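Local coordinates for protein ZmpA Glycopeptidase (Clostridium perfringens, PDB 6XSX) that is a glycopeptidase, probably a zinc metalloprotease that cleaves glycosylated protein substrates, seen here as its catalytic M60 peptidase module, at residues Gly52-Asp66 with Arg133-Asn147. Residues are numbered along the deposited sequence; the frame is centred on the assembly and turned at random.
Sequences GYAVKSGQVITVYVD and RKPKIRIEGAINYPN. With EDO (1,2-ethanediol), chain F.
G52 O accepts a hydrogen bond from Y145 N, and G52 N reaches Y145 OH through a water. Y145 OH is also hydrogen-bonded to D180. With CG anti to the carbonyl carbon (chi1 -68°), the Y53 ring lies against I139, CD2 3.7 Å from I139 CD1. Y53 CB meets A142 CB at 3.7 Å, and a water joins Y53 OH to I139 N. A54 and I143 form an antiparallel hydrogen-bonded pair. The chain then turns through a type II beta turn, K56 to Q59. The Q59 amide spans the corner where both segments bend: OE1 accepts from K56 N, and NE2 donates to G141 O (2.9 Å) from above the carbonyl plane. From T62 to D66 the strand runs antiparallel to 136-140. V63 and V65 pack beside I139 and I137 on the buried face. On the other face R138 lays NH2 over the Y64 ring, 3.4 Å from CD2, with the planes 20° apart. R138 NH1 also makes a salt bridge to E140 OE2 (2.6 Å). D66 OD1 uses its syn lone pair to bind R133 NH2 at 2.8 Å; R133 NH1 pairs with MES, probably from the crystallisation liquor. The segments cross between the ten-stranded and four-stranded sheets in opposite directions. Backbone bonds pair them within each sheet. Between T62 and D66 one face is apolar and the other mainly polar, where E140 probably fixes the R138 guanidinium over Y64.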
ATOM      1  N   GLY A  52     -23.475   5.559 -13.576  1.00 17.93           N
ATOM      2  CA  GLY A  52     -23.176   6.510 -14.637  1.00 18.07           C
ATOM      3  C   GLY A  52     -24.025   7.782 -14.566  1.00 19.35           C
ATOM      4  O   GLY A  52     -23.996   8.586 -15.505  1.00 18.06           O
ATOM      5  N   TYR A  53     -24.745   7.972 -13.444  1.00 18.36           N
ATOM      6  CA  TYR A  53     -25.621   9.122 -13.283  1.00 18.88           C
ATOM      7  C   TYR A  53     -25.037  10.171 -12.341  1.00 19.50           C
ATOM      8  O   TYR A  53     -24.507   9.843 -11.278  1.00 19.01           O
ATOM      9  CB  TYR A  53     -26.998   8.719 -12.753  1.00 20.30           C
ATOM     10  CG  TYR A  53     -27.815   7.912 -13.731  1.00 20.98           C
ATOM     11  CD1 TYR A  53     -28.083   8.390 -15.009  1.00 22.13           C
ATOM     12  CD2 TYR A  53     -28.310   6.668 -13.377  1.00 21.20           C
ATOM     13  CE1 TYR A  53     -28.823   7.642 -15.916  1.00 24.35           C
ATOM     14  CE2 TYR A  53     -29.053   5.910 -14.271  1.00 22.62           C
ATOM     15  CZ  TYR A  53     -29.302   6.394 -15.544  1.00 23.69           C
ATOM     16  OH  TYR A  53     -30.035   5.653 -16.422  1.00 26.68           O
ATOM     17  N   ALA A  54     -25.205  11.435 -12.749  1.00 18.53           N
ATOM     18  CA  ALA A  54     -24.875  12.609 -11.961  1.00 19.89           C
ATOM     19  C   ALA A  54     -26.162  13.290 -11.512  1.00 18.99           C
ATOM     20  O   ALA A  54     -27.159  13.260 -12.227  1.00 20.27           O
ATOM     21  CB  ALA A  54     -24.031  13.564 -12.769  1.00 18.19           C
ATOM     22  N   VAL A  55     -26.105  13.919 -10.333  1.00 17.76           N
ATOM     23  CA  VAL A  55     -27.220  14.685  -9.801  1.00 17.48           C
ATOM     24  C   VAL A  55     -26.686  15.951  -9.131  1.00 17.70           C
ATOM     25  O   VAL A  55     -25.514  16.014  -8.752  1.00 18.13           O
ATOM     26  CB  VAL A  55     -28.056  13.841  -8.814  1.00 17.15           C
ATOM     27  CG1 VAL A  55     -28.897  12.791  -9.533  1.00 17.60           C
ATOM     28  CG2 VAL A  55     -27.178  13.187  -7.752  1.00 17.28           C
ATOM     29  N   LYS A  56     -27.576  16.943  -8.999  1.00 17.36           N
ATOM     30  CA  LYS A  56     -27.362  18.149  -8.223  1.00 17.53           C
ATOM     31  C   LYS A  56     -28.047  17.984  -6.872  1.00 18.42           C
ATOM     32  O   LYS A  56     -29.157  17.458  -6.810  1.00 17.46           O
ATOM     33  CB  LYS A  56     -28.011  19.346  -8.930  1.00 17.73           C
ATOM     34  CG  LYS A  56     -27.474  19.652 -10.317  1.00 17.40           C
ATOM     35  CD  LYS A  56     -28.197  20.782 -11.009  1.00 18.73           C
ATOM     36  CE  LYS A  56     -27.682  20.981 -12.423  1.00 19.40           C
ATOM     37  NZ  LYS A  56     -28.211  22.223 -13.034  1.00 19.08           N
ATOM     38  N   SER A  57     -27.395  18.468  -5.801  1.00 18.06           N
ATOM     39  CA  SER A  57     -28.028  18.517  -4.493  1.00 19.02           C
ATOM     40  C   SER A  57     -29.365  19.244  -4.618  1.00 19.44           C
ATOM     41  O   SER A  57     -29.444  20.265  -5.291  1.00 19.54           O
ATOM     42  CB  SER A  57     -27.124  19.157  -3.455  1.00 19.41           C
ATOM     43  OG  SER A  57     -26.087  18.250  -3.056  1.00 20.60           O
ATOM     44  N   GLY A  58     -30.411  18.704  -3.980  1.00 19.39           N
ATOM     45  CA  GLY A  58     -31.702  19.376  -3.969  1.00 21.68           C
ATOM     46  C   GLY A  58     -32.580  19.032  -5.171  1.00 23.60           C
ATOM     47  O   GLY A  58     -33.730  19.465  -5.231  1.00 24.83           O
ATOM     48  N   GLN A  59     -32.056  18.266  -6.138  1.00 23.38           N
ATOM     49  CA  GLN A  59     -32.917  17.833  -7.231  1.00 22.79           C
ATOM     50  C   GLN A  59     -33.702  16.594  -6.804  1.00 22.51           C
ATOM     51  O   GLN A  59     -33.321  15.889  -5.870  1.00 20.48           O
ATOM     52  CB  GLN A  59     -32.155  17.669  -8.554  1.00 23.38           C
ATOM     53  CG  GLN A  59     -31.459  16.329  -8.752  1.00 23.58           C
ATOM     54  CD  GLN A  59     -31.041  16.096 -10.191  1.00 25.58           C
ATOM     55  OE1 GLN A  59     -29.969  16.510 -10.636  1.00 24.05           O
ATOM     56  NE2 GLN A  59     -31.886  15.402 -10.940  1.00 24.82           N
ATOM     57  N   VAL A  60     -34.810  16.362  -7.508  1.00 22.04           N
ATOM     58  CA  VAL A  60     -35.635  15.181  -7.335  1.00 23.60           C
ATOM     59  C   VAL A  60     -35.235  14.169  -8.401  1.00 23.24           C
ATOM     60  O   VAL A  60     -35.002  14.532  -9.552  1.00 25.45           O
ATOM     61  CB  VAL A  60     -37.130  15.542  -7.459  1.00 25.37           C
ATOM     62  CG1 VAL A  60     -38.021  14.305  -7.491  1.00 25.11           C
ATOM     63  CG2 VAL A  60     -37.571  16.520  -6.377  1.00 24.33           C
ATOM     64  N   ILE A  61     -35.136  12.903  -7.989  1.00 22.46           N
ATOM     65  CA  ILE A  61     -35.013  11.786  -8.911  1.00 21.52           C
ATOM     66  C   ILE A  61     -36.077  10.770  -8.510  1.00 21.92           C
ATOM     67  O   ILE A  61     -36.561  10.807  -7.375  1.00 20.69           O
ATOM     68  CB  ILE A  61     -33.595  11.175  -8.874  1.00 22.09           C
ATOM     69  CG1 ILE A  61     -33.194  10.694  -7.475  1.00 21.26           C
ATOM     70  CG2 ILE A  61     -32.574  12.143  -9.460  1.00 21.06           C
ATOM     71  CD1 ILE A  61     -32.045   9.697  -7.461  1.00 23.07           C
ATOM     72  N   THR A  62     -36.450   9.900  -9.454  1.00 20.72           N
ATOM     73  CA  THR A  62     -37.421   8.853  -9.179  1.00 21.24           C
ATOM     74  C   THR A  62     -36.766   7.504  -9.453  1.00 20.28           C
ATOM     75  O   THR A  62     -36.248   7.274 -10.542  1.00 18.98           O
ATOM     76  CB  THR A  62     -38.727   9.049  -9.965  1.00 21.68           C
ATOM     77  OG1 THR A  62     -39.193  10.373  -9.704  1.00 21.75           O
ATOM     78  CG2 THR A  62     -39.793   8.049  -9.571  1.00 21.62           C
ATOM     79  N   VAL A  63     -36.735   6.646  -8.430  1.00 19.45           N
ATOM     80  CA  VAL A  63     -36.039   5.379  -8.576  1.00 20.62           C
ATOM     81  C   VAL A  63     -37.047   4.256  -8.400  1.00 20.89           C
ATOM     82  O   VAL A  63     -37.784   4.230  -7.422  1.00 22.41           O
ATOM     83  CB  VAL A  63     -34.865   5.245  -7.589  1.00 21.29           C
ATOM     84  CG1 VAL A  63     -34.103   3.938  -7.794  1.00 21.37           C
ATOM     85  CG2 VAL A  63     -33.926   6.438  -7.677  1.00 20.28           C
ATOM     86  N   TYR A  64     -37.059   3.348  -9.372  1.00 21.29           N
ATOM     87  CA  TYR A  64     -37.928   2.187  -9.344  1.00 22.55           C
ATOM     88  C   TYR A  64     -37.112   0.967  -8.939  1.00 22.92           C
ATOM     89  O   TYR A  64     -36.034   0.730  -9.491  1.00 23.81           O
ATOM     90  CB  TYR A  64     -38.594   2.017 -10.708  1.00 22.19           C
ATOM     91  CG  TYR A  64     -39.612   3.090 -10.979  1.00 22.91           C
ATOM     92  CD1 TYR A  64     -40.904   2.986 -10.478  1.00 23.54           C
ATOM     93  CD2 TYR A  64     -39.273   4.225 -11.695  1.00 23.25           C
ATOM     94  CE1 TYR A  64     -41.845   3.978 -10.709  1.00 23.23           C
ATOM     95  CE2 TYR A  64     -40.203   5.226 -11.929  1.00 24.07           C
ATOM     96  CZ  TYR A  64     -41.486   5.103 -11.431  1.00 23.31           C
ATOM     97  OH  TYR A  64     -42.394   6.094 -11.664  1.00 26.64           O
ATOM     98  N   VAL A  65     -37.638   0.224  -7.958  1.00 21.96           N
ATOM     99  CA  VAL A  65     -36.942  -0.900  -7.356  1.00 21.98           C
ATOM    100  C   VAL A  65     -37.842  -2.131  -7.435  1.00 22.86           C
ATOM    101  O   VAL A  65     -38.982  -2.113  -6.971  1.00 22.95           O
ATOM    102  CB  VAL A  65     -36.557  -0.586  -5.895  1.00 22.20           C
ATOM    103  CG1 VAL A  65     -35.952  -1.793  -5.188  1.00 22.10           C
ATOM    104  CG2 VAL A  65     -35.636   0.626  -5.777  1.00 21.15           C
ATOM    105  N   ASP A  66     -37.312  -3.207  -8.018  1.00 23.68           N
ATOM    106  CA  ASP A  66     -38.006  -4.485  -8.040  1.00 24.52           C
ATOM    107  C   ASP A  66     -37.177  -5.524  -7.286  1.00 22.80           C
ATOM    108  O   ASP A  66     -36.057  -5.836  -7.692  1.00 22.58           O
ATOM    109  CB  ASP A  66     -38.338  -4.878  -9.486  1.00 28.00           C
ATOM    110  CG  ASP A  66     -38.905  -6.279  -9.663  1.00 31.70           C
ATOM    111  OD1 ASP A  66     -39.228  -6.935  -8.652  1.00 31.65           O
ATOM    112  OD2 ASP A  66     -39.011  -6.710 -10.825  1.00 36.97           O
ATOM    113  N   ARG A 133     -34.184 -13.235  -5.716  1.00 26.27           N
ATOM    114  CA  ARG A 133     -33.821 -12.880  -7.080  1.00 27.29           C
ATOM    115  C   ARG A 133     -33.104 -11.528  -7.079  1.00 27.35           C
ATOM    116  O   ARG A 133     -33.317 -10.701  -6.188  1.00 26.92           O
ATOM    117  CB  ARG A 133     -35.019 -12.986  -8.034  1.00 26.85           C
ATOM    118  CG  ARG A 133     -36.009 -11.836  -7.927  1.00 29.03           C
ATOM    119  CD  ARG A 133     -36.965 -11.739  -9.099  1.00 28.09           C
ATOM    120  NE  ARG A 133     -37.879 -10.627  -8.894  1.00 28.37           N
ATOM    121  CZ  ARG A 133     -39.073 -10.723  -8.314  1.00 29.25           C
ATOM    122  NH1 ARG A 133     -39.505 -11.894  -7.876  1.00 27.81           N
ATOM    123  NH2 ARG A 133     -39.830  -9.644  -8.175  1.00 27.88           N
ATOM    124  N   LYS A 134     -32.220 -11.336  -8.064  1.00 25.41           N
ATOM    125  CA  LYS A 134     -31.435 -10.118  -8.150  1.00 24.71           C
ATOM    126  C   LYS A 134     -32.373  -8.927  -8.292  1.00 24.18           C
ATOM    127  O   LYS A 134     -33.289  -8.942  -9.116  1.00 24.14           O
ATOM    128  CB  LYS A 134     -30.510 -10.154  -9.367  1.00 24.82           C
ATOM    129  CG  LYS A 134     -29.437 -11.223  -9.313  1.00 26.44           C
ATOM    130  CD  LYS A 134     -28.584 -11.269 -10.554  1.00 27.05           C
ATOM    131  CE  LYS A 134     -27.957 -12.636 -10.728  1.00 31.14           C
ATOM    132  NZ  LYS A 134     -26.593 -12.526 -11.291  1.00 32.64           N
ATOM    133  N   PRO A 135     -32.151  -7.844  -7.519  1.00 22.98           N
ATOM    134  CA  PRO A 135     -32.911  -6.608  -7.708  1.00 21.81           C
ATOM    135  C   PRO A 135     -32.723  -6.030  -9.110  1.00 22.88           C
ATOM    136  O   PRO A 135     -31.673  -6.192  -9.736  1.00 21.95           O
ATOM    137  CB  PRO A 135     -32.302  -5.638  -6.681  1.00 21.11           C
ATOM    138  CG  PRO A 135     -31.611  -6.528  -5.674  1.00 21.68           C
ATOM    139  CD  PRO A 135     -31.142  -7.743  -6.452  1.00 22.16           C
ATOM    140  N   LYS A 136     -33.771  -5.359  -9.591  1.00 22.41           N
ATOM    141  CA  LYS A 136     -33.690  -4.537 -10.781  1.00 23.72           C
ATOM    142  C   LYS A 136     -34.043  -3.120 -10.360  1.00 24.30           C
ATOM    143  O   LYS A 136     -34.973  -2.936  -9.578  1.00 23.91           O
ATOM    144  CB  LYS A 136     -34.707  -4.994 -11.830  1.00 24.80           C
ATOM    145  CG  LYS A 136     -34.446  -6.359 -12.445  1.00 27.37           C
ATOM    146  CD  LYS A 136     -35.708  -6.971 -13.024  1.00 29.95           C
ATOM    147  CE  LYS A 136     -35.443  -8.215 -13.842  1.00 33.13           C
ATOM    148  NZ  LYS A 136     -34.517  -7.925 -14.960  1.00 35.15           N
ATOM    149  N   ILE A 137     -33.281  -2.134 -10.851  1.00 23.05           N
ATOM    150  CA  ILE A 137     -33.655  -0.758 -10.580  1.00 24.43           C
ATOM    151  C   ILE A 137     -33.560   0.068 -11.858  1.00 23.10           C
ATOM    152  O   ILE A 137     -32.823  -0.276 -12.787  1.00 21.64           O
ATOM    153  CB  ILE A 137     -32.876  -0.124  -9.402  1.00 25.94           C
ATOM    154  CG1 ILE A 137     -31.496   0.390  -9.808  1.00 26.37           C
ATOM    155  CG2 ILE A 137     -32.810  -1.047  -8.188  1.00 27.13           C
ATOM    156  CD1 ILE A 137     -30.912   1.367  -8.811  1.00 29.44           C
ATOM    157  N   ARG A 138     -34.334   1.159 -11.863  1.00 21.65           N
ATOM    158  CA  ARG A 138     -34.288   2.164 -12.906  1.00 22.54           C
ATOM    159  C   ARG A 138     -34.275   3.539 -12.248  1.00 21.79           C
ATOM    160  O   ARG A 138     -34.997   3.770 -11.282  1.00 21.02           O
ATOM    161  CB  ARG A 138     -35.505   2.009 -13.819  1.00 23.05           C
ATOM    162  CG  ARG A 138     -35.449   2.857 -15.079  1.00 24.82           C
ATOM    163  CD  ARG A 138     -36.515   2.420 -16.069  1.00 25.58           C
ATOM    164  NE  ARG A 138     -37.864   2.368 -15.519  1.00 27.19           N
ATOM    165  CZ  ARG A 138     -38.653   3.424 -15.354  1.00 28.31           C
ATOM    166  NH1 ARG A 138     -38.221   4.630 -15.684  1.00 27.09           N
ATOM    167  NH2 ARG A 138     -39.869   3.268 -14.858  1.00 29.27           N
ATOM    168  N   ILE A 139     -33.444   4.440 -12.786  1.00 21.22           N
ATOM    169  CA  ILE A 139     -33.332   5.784 -12.250  1.00 21.72           C
ATOM    170  C   ILE A 139     -33.823   6.767 -13.310  1.00 21.78           C
ATOM    171  O   ILE A 139     -33.324   6.767 -14.432  1.00 22.43           O
ATOM    172  CB  ILE A 139     -31.882   6.076 -11.795  1.00 20.99           C
ATOM    173  CG1 ILE A 139     -31.423   5.087 -10.719  1.00 20.67           C
ATOM    174  CG2 ILE A 139     -31.735   7.513 -11.322  1.00 21.09           C
ATOM    175  CD1 ILE A 139     -29.920   5.027 -10.529  1.00 20.15           C
ATOM    176  N   GLU A 140     -34.773   7.629 -12.929  1.00 21.92           N
ATOM    177  CA  GLU A 140     -35.266   8.684 -13.802  1.00 21.77           C
ATOM    178  C   GLU A 140     -34.820  10.046 -13.276  1.00 21.06           C
ATOM    179  O   GLU A 140     -34.842  10.290 -12.069  1.00 20.51           O
ATOM    180  CB  GLU A 140     -36.798   8.701 -13.799  1.00 23.31           C
ATOM    181  CG  GLU A 140     -37.462   7.537 -14.506  1.00 25.73           C
ATOM    182  CD  GLU A 140     -38.986   7.631 -14.567  1.00 27.65           C
ATOM    183  OE1 GLU A 140     -39.563   8.573 -13.954  1.00 28.07           O
ATOM    184  OE2 GLU A 140     -39.605   6.759 -15.213  1.00 28.34           O
ATOM    185  N   GLY A 141     -34.444  10.938 -14.201  1.00 21.39           N
ATOM    186  CA  GLY A 141     -34.301  12.360 -13.922  1.00 21.35           C
ATOM    187  C   GLY A 141     -32.849  12.782 -13.699  1.00 22.98           C
ATOM    188  O   GLY A 141     -32.585  13.936 -13.356  1.00 22.27           O
ATOM    189  N   ALA A 142     -31.908  11.847 -13.899  1.00 22.56           N
ATOM    190  CA  ALA A 142     -30.505  12.141 -13.656  1.00 25.62           C
ATOM    191  C   ALA A 142     -29.787  12.393 -14.983  1.00 27.15           C
ATOM    192  O   ALA A 142     -30.334  12.125 -16.044  1.00 27.11           O
ATOM    193  CB  ALA A 142     -29.861  11.038 -12.844  1.00 23.26           C
ATOM    194  N   ILE A 143     -28.549  12.894 -14.906  1.00 29.15           N
ATOM    195  CA  ILE A 143     -27.753  13.235 -16.079  1.00 29.46           C
ATOM    196  C   ILE A 143     -26.610  12.229 -16.169  1.00 27.19           C
ATOM    197  O   ILE A 143     -26.041  11.872 -15.147  1.00 27.71           O
ATOM    198  CB  ILE A 143     -27.193  14.671 -15.930  1.00 30.73           C
ATOM    199  CG1 ILE A 143     -28.269  15.681 -15.515  1.00 35.30           C
ATOM    200  CG2 ILE A 143     -26.452  15.118 -17.181  1.00 31.06           C
ATOM    201  CD1 ILE A 143     -28.562  15.701 -14.019  1.00 37.12           C
ATOM    202  N   ASN A 144     -26.243  11.818 -17.389  1.00 26.11           N
ATOM    203  CA  ASN A 144     -25.086  10.959 -17.600  1.00 25.16           C
ATOM    204  C   ASN A 144     -23.800  11.753 -17.402  1.00 23.63           C
ATOM    205  O   ASN A 144     -23.654  12.838 -17.956  1.00 25.46           O
ATOM    206  CB  ASN A 144     -25.079  10.333 -18.993  1.00 26.88           C
ATOM    207  CG  ASN A 144     -26.290   9.458 -19.227  1.00 30.43           C
ATOM    208  OD1 ASN A 144     -26.254   8.265 -18.954  1.00 32.84           O
ATOM    209  ND2 ASN A 144     -27.374  10.055 -19.695  1.00 33.49           N
ATOM    210  N   TYR A 145     -22.882  11.212 -16.591  1.00 20.26           N
ATOM    211  CA  TYR A 145     -21.553  11.791 -16.455  1.00 19.28           C
ATOM    212  C   TYR A 145     -20.554  10.812 -17.065  1.00 18.46           C
ATOM    213  O   TYR A 145     -20.840   9.621 -17.129  1.00 19.46           O
ATOM    214  CB  TYR A 145     -21.229  12.116 -14.989  1.00 18.07           C
ATOM    215  CG  TYR A 145     -20.818  10.930 -14.153  1.00 17.09           C
ATOM    216  CD1 TYR A 145     -21.778  10.149 -13.528  1.00 17.27           C
ATOM    217  CD2 TYR A 145     -19.483  10.583 -13.974  1.00 16.66           C
ATOM    218  CE1 TYR A 145     -21.432   9.044 -12.766  1.00 16.94           C
ATOM    219  CE2 TYR A 145     -19.120   9.464 -13.231  1.00 16.52           C
ATOM    220  CZ  TYR A 145     -20.100   8.694 -12.622  1.00 16.98           C
ATOM    221  OH  TYR A 145     -19.800   7.607 -11.852  1.00 17.11           O
ATOM    222  N   PRO A 146     -19.357  11.251 -17.514  1.00 17.60           N
ATOM    223  CA  PRO A 146     -18.417  10.346 -18.181  1.00 17.22           C
ATOM    224  C   PRO A 146     -17.714   9.382 -17.229  1.00 17.32           C
ATOM    225  O   PRO A 146     -17.240   9.759 -16.155  1.00 16.11           O
ATOM    226  CB  PRO A 146     -17.396  11.269 -18.850  1.00 17.72           C
ATOM    227  CG  PRO A 146     -17.468  12.556 -18.039  1.00 18.34           C
ATOM    228  CD  PRO A 146     -18.872  12.634 -17.461  1.00 17.64           C
ATOM    229  N   ASN A 147     -17.681   8.119 -17.648  1.00 16.65           N
ATOM    230  CA  ASN A 147     -17.165   7.044 -16.822  1.00 17.47           C
ATOM    231  C   ASN A 147     -16.704   5.933 -17.756  1.00 17.70           C
ATOM    232  O   ASN A 147     -17.282   5.752 -18.820  1.00 18.75           O
ATOM    233  CB  ASN A 147     -18.228   6.519 -15.841  1.00 16.68           C
ATOM    234  CG  ASN A 147     -19.414   5.905 -16.552  1.00 16.89           C
ATOM    235  OD1 ASN A 147     -20.313   6.610 -17.018  1.00 17.95           O
ATOM    236  ND2 ASN A 147     -19.400   4.593 -16.690  1.00 16.38           N
TER
HETATM  237  C1  EDO F1305     -37.164  -1.753 -13.256  1.00 32.24           C
HETATM  238  O1  EDO F1305     -37.823  -0.698 -13.934  1.00 37.63           O
HETATM  239  C2  EDO F1305     -37.442  -1.723 -11.806  1.00 31.39           C
HETATM  240  O2  EDO F1305     -38.832  -1.771 -11.555  1.00 30.64           O
HETATM  241  O   HOH W   1     -21.759   5.801 -11.317  1.00 19.41           O
HETATM  242  O   HOH W   2     -23.182   8.047 -18.107  1.00 37.46           O
HETATM  243  O   HOH W   3     -31.686   3.833 -14.784  1.00 26.93           O
HETATM  244  O   HOH W   4     -35.964  -8.498  -9.312  1.00 24.41           O